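Local coordinates for DNA-binding transcriptional repressor YiaJ (Escherichia coli, PDB 1YSQ), which represses transcription of the yiaKLMNOPQRS operon as an IclR-type DNA-binding regulator, represented here by its C-terminal IclR-family domain, at residues A[28-33]-A[42-47]; A[52-57]-A[149-154]. All blocks are in the same frame, centred on the assembly; numbering follows the deposited sequence.

After the N-terminal helix 8-25 the chain enters the antiparallel sheet of the IclR C-terminal domain, which belongs to the GAF clan. Contact 1 (28-33 with 42-47) closes first, over only eight intervening residues, as the hairpin of strands 28-35 and 38-45. Contact 2 opens afterwards, at the loop 52-57, and closes after 91 intervening residues on strand 146-153, so the two are in series and neither nest nor cross. They still meet in space: strand 28-35 has the hairpin partner on one flank and strand 146-153 on the other, with the backbones of Asn30 and Ser149 hydrogen-bonded, while Lys44 of contact 1 reaches Ala56 in the loop of contact 2.

Contact 1 of 2, residues A[28-33]-A[42-47]; sequences TINFSS and IYKLEP
Lys44 lies alongside Asn30 on one face of an antiparallel beta hairpin, strands 28-35 and 38-45, in the sheet of the IclR C-terminal domain. With CG anti to the backbone N (chi1 -172°) and the rest of the chain extended, the lysine runs past the Asn30 amide, whose ND2 is 3.7 Å from Lys44 CG, and slants across Thr28, where its CE meets CG2 at 3.6 Å. The Asn30 carboxamide has its main polar partner on the next strand, Ser151.

The opposite face is mainly apolar. Phe31 and Tyr43 form a hydrogen-bonded pair whose CB atoms are 3.9 Å apart, and Tyr43 continues toward helix 8-25, its OH bonded to Thr192. Next to them Ile42 slants past Phe31, with Ile42 CD1 3.8 Å from Phe31 CE2; Ile42 and Tyr43 together face Phe31, a classic beta bulge. Phe31 O accordingly accepts from Ile42 N and, weakly, from Tyr43 N. Beyond the bulge the pairing is regular, and Ile29 and Leu45 exchange two backbone bonds.

The ammonium of Lys44 shows how a strand residue can tie its own hairpin to the loop that follows. NZ binds Glu46 OE2 on the syn side at 2.8 Å, 25° out of the carboxylate plane, and also meets Thr54 and Ala56 of that loop. A methionine here would probably leave Glu46 OE2 without this ammonium and Thr54 OG1 and Ala56 O without the donor they share. One water accepts from Lys44 NZ at 3.0 Å, donates to Glu46 OE1 at 2.7 Å, and is hydrogen-bonded to Thr28 OG1 at 2.8 Å.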
loop_
_atom_site.group_PDB
_atom_site.type_symbol
_atom_site.label_atom_id
_atom_site.label_comp_id
_atom_site.label_asym_id
_atom_site.label_seq_id
_atom_site.Cartn_x
_atom_site.Cartn_y
_atom_site.Cartn_z
ATOM N N THR A 28 7.431 4.505 8.894
ATOM C CA THR A 28 7.256 3.094 8.508
ATOM C C THR A 28 7.143 2.939 6.995
ATOM O O THR A 28 6.289 3.610 6.371
ATOM C CB THR A 28 5.954 2.558 9.103
ATOM O OG1 THR A 28 6.004 2.605 10.543
ATOM C CG2 THR A 28 5.757 1.041 8.737
ATOM N N ILE A 29 7.964 2.057 6.420
ATOM C CA ILE A 29 7.872 1.746 4.998
ATOM C C ILE A 29 7.440 0.299 4.852
ATOM O O ILE A 29 8.056 -0.590 5.433
ATOM C CB ILE A 29 9.228 2.000 4.254
ATOM C CG1 ILE A 29 9.779 3.417 4.520
ATOM C CG2 ILE A 29 9.110 1.699 2.734
ATOM C CD1 ILE A 29 8.832 4.599 4.234
ATOM N N ASN A 30 6.371 0.075 4.081
ATOM C CA ASN A 30 5.825 -1.263 3.815
ATOM C C ASN A 30 5.987 -1.586 2.347
ATOM O O ASN A 30 5.824 -0.710 1.487
ATOM C CB ASN A 30 4.315 -1.311 4.114
ATOM C CG ASN A 30 3.964 -0.707 5.461
ATOM O OD1 ASN A 30 3.387 0.384 5.553
ATOM N ND2 ASN A 30 4.318 -1.408 6.511
ATOM N N PHE A 31 6.265 -2.852 2.064
ATOM C CA PHE A 31 6.398 -3.306 0.678
ATOM C C PHE A 31 5.710 -4.654 0.561
ATOM O O PHE A 31 6.070 -5.609 1.259
ATOM C CB PHE A 31 7.881 -3.414 0.315
ATOM C CG PHE A 31 8.142 -3.748 -1.124
ATOM C CD1 PHE A 31 7.726 -2.895 -2.146
ATOM C CD2 PHE A 31 8.843 -4.893 -1.464
ATOM C CE1 PHE A 31 7.979 -3.207 -3.499
ATOM C CE2 PHE A 31 9.104 -5.198 -2.821
ATOM C CZ PHE A 31 8.664 -4.356 -3.826
ATOM N N SER A 32 4.700 -4.717 -0.299
ATOM C CA SER A 32 3.916 -5.931 -0.445
ATOM C C SER A 32 3.939 -6.479 -1.866
ATOM O O SER A 32 4.308 -5.762 -2.810
ATOM C CB SER A 32 2.466 -5.680 -0.011
ATOM O OG SER A 32 1.777 -4.949 -1.029
ATOM N N SER A 33 3.554 -7.754 -1.991
ATOM C CA SER A 33 3.211 -8.368 -3.270
ATOM C C SER A 33 1.728 -8.709 -3.207
ATOM O O SER A 33 1.122 -8.713 -2.126
ATOM C CB SER A 33 4.038 -9.638 -3.519
ATOM O OG SER A 33 3.775 -10.598 -2.493
ATOM N N ILE A 42 5.929 -8.388 2.388
ATOM C CA ILE A 42 7.202 -9.103 2.218
ATOM C C ILE A 42 8.401 -8.380 2.806
ATOM O O ILE A 42 9.474 -8.968 2.950
ATOM C CB ILE A 42 7.435 -9.501 0.737
ATOM C CG1 ILE A 42 7.548 -8.255 -0.167
ATOM C CG2 ILE A 42 6.314 -10.468 0.280
ATOM C CD1 ILE A 42 7.974 -8.570 -1.613
ATOM N N TYR A 43 8.223 -7.112 3.163
ATOM C CA TYR A 43 9.333 -6.305 3.628
ATOM C C TYR A 43 8.760 -5.126 4.399
ATOM O O TYR A 43 7.757 -4.521 3.988
ATOM C CB TYR A 43 10.136 -5.870 2.406
ATOM C CG TYR A 43 11.308 -4.962 2.627
ATOM C CD1 TYR A 43 12.604 -5.443 2.522
ATOM C CD2 TYR A 43 11.126 -3.598 2.861
ATOM C CE1 TYR A 43 13.698 -4.600 2.677
ATOM C CE2 TYR A 43 12.208 -2.755 3.014
ATOM C CZ TYR A 43 13.488 -3.260 2.916
ATOM O OH TYR A 43 14.569 -2.416 3.051
ATOM N N LYS A 44 9.365 -4.829 5.539
ATOM C CA LYS A 44 8.917 -3.713 6.375
ATOM C C LYS A 44 10.094 -3.052 7.104
ATOM O O LYS A 44 10.949 -3.743 7.646
ATOM C CB LYS A 44 7.854 -4.169 7.398
ATOM C CG LYS A 44 7.216 -3.011 8.172
ATOM C CD LYS A 44 6.470 -3.479 9.420
ATOM C CE LYS A 44 5.804 -2.278 10.131
ATOM N NZ LYS A 44 5.382 -2.599 11.569
ATOM N N LEU A 45 10.114 -1.720 7.102
ATOM C CA LEU A 45 11.051 -0.943 7.917
ATOM C C LEU A 45 10.291 -0.153 8.959
ATOM O O LEU A 45 9.366 0.599 8.644
ATOM C CB LEU A 45 11.904 0.018 7.053
ATOM C CG LEU A 45 12.718 -0.678 5.952
ATOM C CD1 LEU A 45 13.276 0.313 4.964
ATOM C CD2 LEU A 45 13.848 -1.561 6.537
ATOM N N GLU A 46 10.694 -0.314 10.213
ATOM C CA GLU A 46 10.132 0.463 11.303
ATOM C C GLU A 46 10.525 1.935 11.161
ATOM O O GLU A 46 11.512 2.232 10.494
ATOM C CB GLU A 46 10.624 -0.109 12.644
ATOM C CG GLU A 46 10.069 -1.495 12.983
ATOM C CD GLU A 46 8.536 -1.548 13.035
ATOM O OE1 GLU A 46 7.905 -0.554 13.443
ATOM O OE2 GLU A 46 7.955 -2.598 12.681
ATOM N N PRO A 47 9.776 2.855 11.770
ATOM C CA PRO A 47 10.118 4.280 11.688
ATOM C C PRO A 47 11.470 4.581 12.364
ATOM O O PRO A 47 11.910 3.805 13.231
ATOM C CB PRO A 47 8.968 4.963 12.439
ATOM C CG PRO A 47 8.467 3.909 13.409
ATOM C CD PRO A 47 8.570 2.626 12.604
HETATM O O HOH W 1 5.669 0.363 12.142
#

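Contact 2 of 2, residues A[52-57]-A[149-154]; sequences LRTRAY and SISLST. With PO4 (phosphate ion), chain C; PO4 (phosphate ion), chain B.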
loop_
_atom_site.group_PDB
_atom_site.type_symbol
_atom_site.label_atom_id
_atom_site.label_comp_id
_atom_site.label_asym_id
_atom_site.label_seq_id
_atom_site.Cartn_x
_atom_site.Cartn_y
_atom_site.Cartn_z
ATOM N N LEU A 52 4.825 6.633 15.257
ATOM C CA LEU A 52 3.775 5.649 15.068
ATOM C C LEU A 52 4.390 4.323 14.635
ATOM O O LEU A 52 5.098 4.258 13.630
ATOM C CB LEU A 52 2.734 6.120 14.035
ATOM C CG LEU A 52 1.647 5.039 13.934
ATOM C CD1 LEU A 52 0.556 5.282 15.009
ATOM C CD2 LEU A 52 1.089 4.888 12.556
ATOM N N ARG A 53 4.134 3.269 15.403
ATOM C CA ARG A 53 4.636 1.947 15.050
ATOM C C ARG A 53 3.432 1.056 14.909
ATOM O O ARG A 53 2.593 0.995 15.813
ATOM C CB ARG A 53 5.598 1.405 16.111
ATOM C CG ARG A 53 6.748 2.343 16.397
ATOM C CD ARG A 53 7.664 1.907 17.544
ATOM N NE ARG A 53 8.462 0.740 17.165
ATOM C CZ ARG A 53 9.618 0.788 16.484
ATOM N NH1 ARG A 53 10.139 1.955 16.097
ATOM N NH2 ARG A 53 10.261 -0.341 16.200
ATOM N N THR A 54 3.311 0.410 13.757
ATOM C CA THR A 54 2.169 -0.455 13.501
ATOM C C THR A 54 2.516 -1.883 13.917
ATOM O O THR A 54 3.695 -2.221 14.095
ATOM C CB THR A 54 1.792 -0.444 12.016
ATOM O OG1 THR A 54 2.776 -1.187 11.262
ATOM C CG2 THR A 54 1.832 1.005 11.449
ATOM N N ARG A 55 1.484 -2.709 14.041
ATOM C CA ARG A 55 1.651 -4.125 14.385
ATOM C C ARG A 55 1.912 -4.986 13.156
ATOM O O ARG A 55 2.078 -6.210 13.267
ATOM C CB ARG A 55 0.405 -4.638 15.104
ATOM C CG ARG A 55 0.200 -4.027 16.493
ATOM C CD ARG A 55 -0.870 -4.732 17.340
ATOM N NE ARG A 55 -2.196 -4.105 17.253
ATOM C CZ ARG A 55 -2.474 -2.828 17.532
ATOM N NH1 ARG A 55 -1.517 -1.988 17.924
ATOM N NH2 ARG A 55 -3.724 -2.390 17.420
ATOM N N ALA A 56 1.953 -4.359 11.978
ATOM C CA ALA A 56 2.307 -5.094 10.753
ATOM C C ALA A 56 3.680 -5.781 10.860
ATOM O O ALA A 56 4.589 -5.280 11.520
ATOM C CB ALA A 56 2.274 -4.165 9.540
ATOM N N TYR A 57 3.819 -6.921 10.185
ATOM C CA TYR A 57 5.034 -7.733 10.246
ATOM C C TYR A 57 5.232 -8.459 8.926
ATOM O O TYR A 57 4.271 -8.726 8.207
ATOM C CB TYR A 57 4.939 -8.764 11.386
ATOM C CG TYR A 57 3.683 -9.618 11.309
ATOM C CD1 TYR A 57 3.692 -10.860 10.660
ATOM C CD2 TYR A 57 2.496 -9.191 11.901
ATOM C CE1 TYR A 57 2.543 -11.649 10.585
ATOM C CE2 TYR A 57 1.319 -9.963 11.815
ATOM C CZ TYR A 57 1.361 -11.185 11.162
ATOM O OH TYR A 57 0.226 -11.947 11.109
ATOM N N SER A 149 3.998 1.373 0.647
ATOM C CA SER A 149 3.216 2.319 1.435
ATOM C C SER A 149 3.993 2.942 2.583
ATOM O O SER A 149 5.012 2.396 3.019
ATOM C CB SER A 149 1.903 1.666 1.917
ATOM O OG SER A 149 2.118 0.785 3.008
ATOM N N ILE A 150 3.536 4.115 3.027
ATOM C CA ILE A 150 4.073 4.769 4.218
ATOM C C ILE A 150 2.968 4.784 5.264
ATOM O O ILE A 150 1.853 5.219 4.962
ATOM C CB ILE A 150 4.502 6.238 3.907
ATOM C CG1 ILE A 150 5.654 6.275 2.889
ATOM C CG2 ILE A 150 4.867 6.965 5.220
ATOM C CD1 ILE A 150 6.045 7.717 2.392
ATOM N N SER A 151 3.256 4.324 6.491
ATOM C CA SER A 151 2.274 4.424 7.578
ATOM C C SER A 151 2.736 5.503 8.536
ATOM O O SER A 151 3.938 5.638 8.794
ATOM C CB SER A 151 2.126 3.105 8.371
ATOM O OG SER A 151 2.037 1.956 7.537
ATOM N N LEU A 152 1.777 6.255 9.071
ATOM C CA LEU A 152 2.070 7.320 10.020
ATOM C C LEU A 152 0.787 7.691 10.751
ATOM O O LEU A 152 -0.299 7.267 10.345
ATOM C CB LEU A 152 2.678 8.542 9.308
ATOM C CG LEU A 152 1.793 9.416 8.407
ATOM C CD1 LEU A 152 2.529 10.725 8.094
ATOM C CD2 LEU A 152 1.389 8.723 7.116
ATOM N N SER A 153 0.907 8.466 11.831
ATOM C CA SER A 153 -0.274 8.937 12.548
ATOM C C SER A 153 -1.077 9.905 11.675
ATOM O O SER A 153 -0.511 10.714 10.917
ATOM C CB SER A 153 0.101 9.621 13.875
ATOM O OG SER A 153 0.856 10.797 13.633
ATOM N N THR A 154 -2.401 9.820 11.791
ATOM C CA THR A 154 -3.295 10.710 11.065
ATOM C C THR A 154 -2.955 12.164 11.404
ATOM O O THR A 154 -2.969 13.042 10.540
ATOM C CB THR A 154 -4.725 10.419 11.477
ATOM O OG1 THR A 154 -4.990 9.029 11.258
ATOM C CG2 THR A 154 -5.710 11.161 10.558
HETATM P P PO4 C . 4.605 9.795 13.183
HETATM O O1 PO4 C . 4.918 10.096 14.624
HETATM O O2 PO4 C . 3.128 9.896 12.966
HETATM O O3 PO4 C . 5.394 10.762 12.354
HETATM O O4 PO4 C . 5.062 8.396 12.819
HETATM P P PO4 B . -1.437 -0.791 3.838
HETATM O O1 PO4 B . -2.678 -0.032 4.341
HETATM O O2 PO4 B . -1.359 -0.827 2.346
HETATM O O3 PO4 B . -0.155 -0.215 4.411
HETATM O O4 PO4 B . -1.594 -2.215 4.348
HETATM O O HOH W 2 5.538 5.272 11.230
#
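Leu52 sets its CD2 methyl over one face of the peptide group joining Leu152 and Ser153, almost directly above the carbonyl carbon, with CD2 to Leu152 C at 3.3 Å. The N-H of that same flat group is taken by the phosphate ion of chain C, Ser153 N to O2 being 2.9 Å. A chi1 of -178°, which sets CG opposite the backbone N, carries Leu52 over strand 146-153 while its own N-H binds the same phosphate at O4, 3.0 Å away and nearly straight at 166°; Met51 N is a further donor to this ion, which probably comes from the crystallisation liquor.

This is a loop packed across the end of a sheet strand in a GAF-clan domain, just where the chain turns into helix 154-160. Ser153 is the N-cap: its OG caps the backbone N of Arg156; it also lies only 2.5 Å from phosphate O2, a distance so short that its detail is doubtful. Two residues before Ser153, Thr54 turns its methyl to Ser151, CG2 to CB 3.7 Å, while Thr54 OG1 is bonded to Lys44 and Ser151 OG to Asn30.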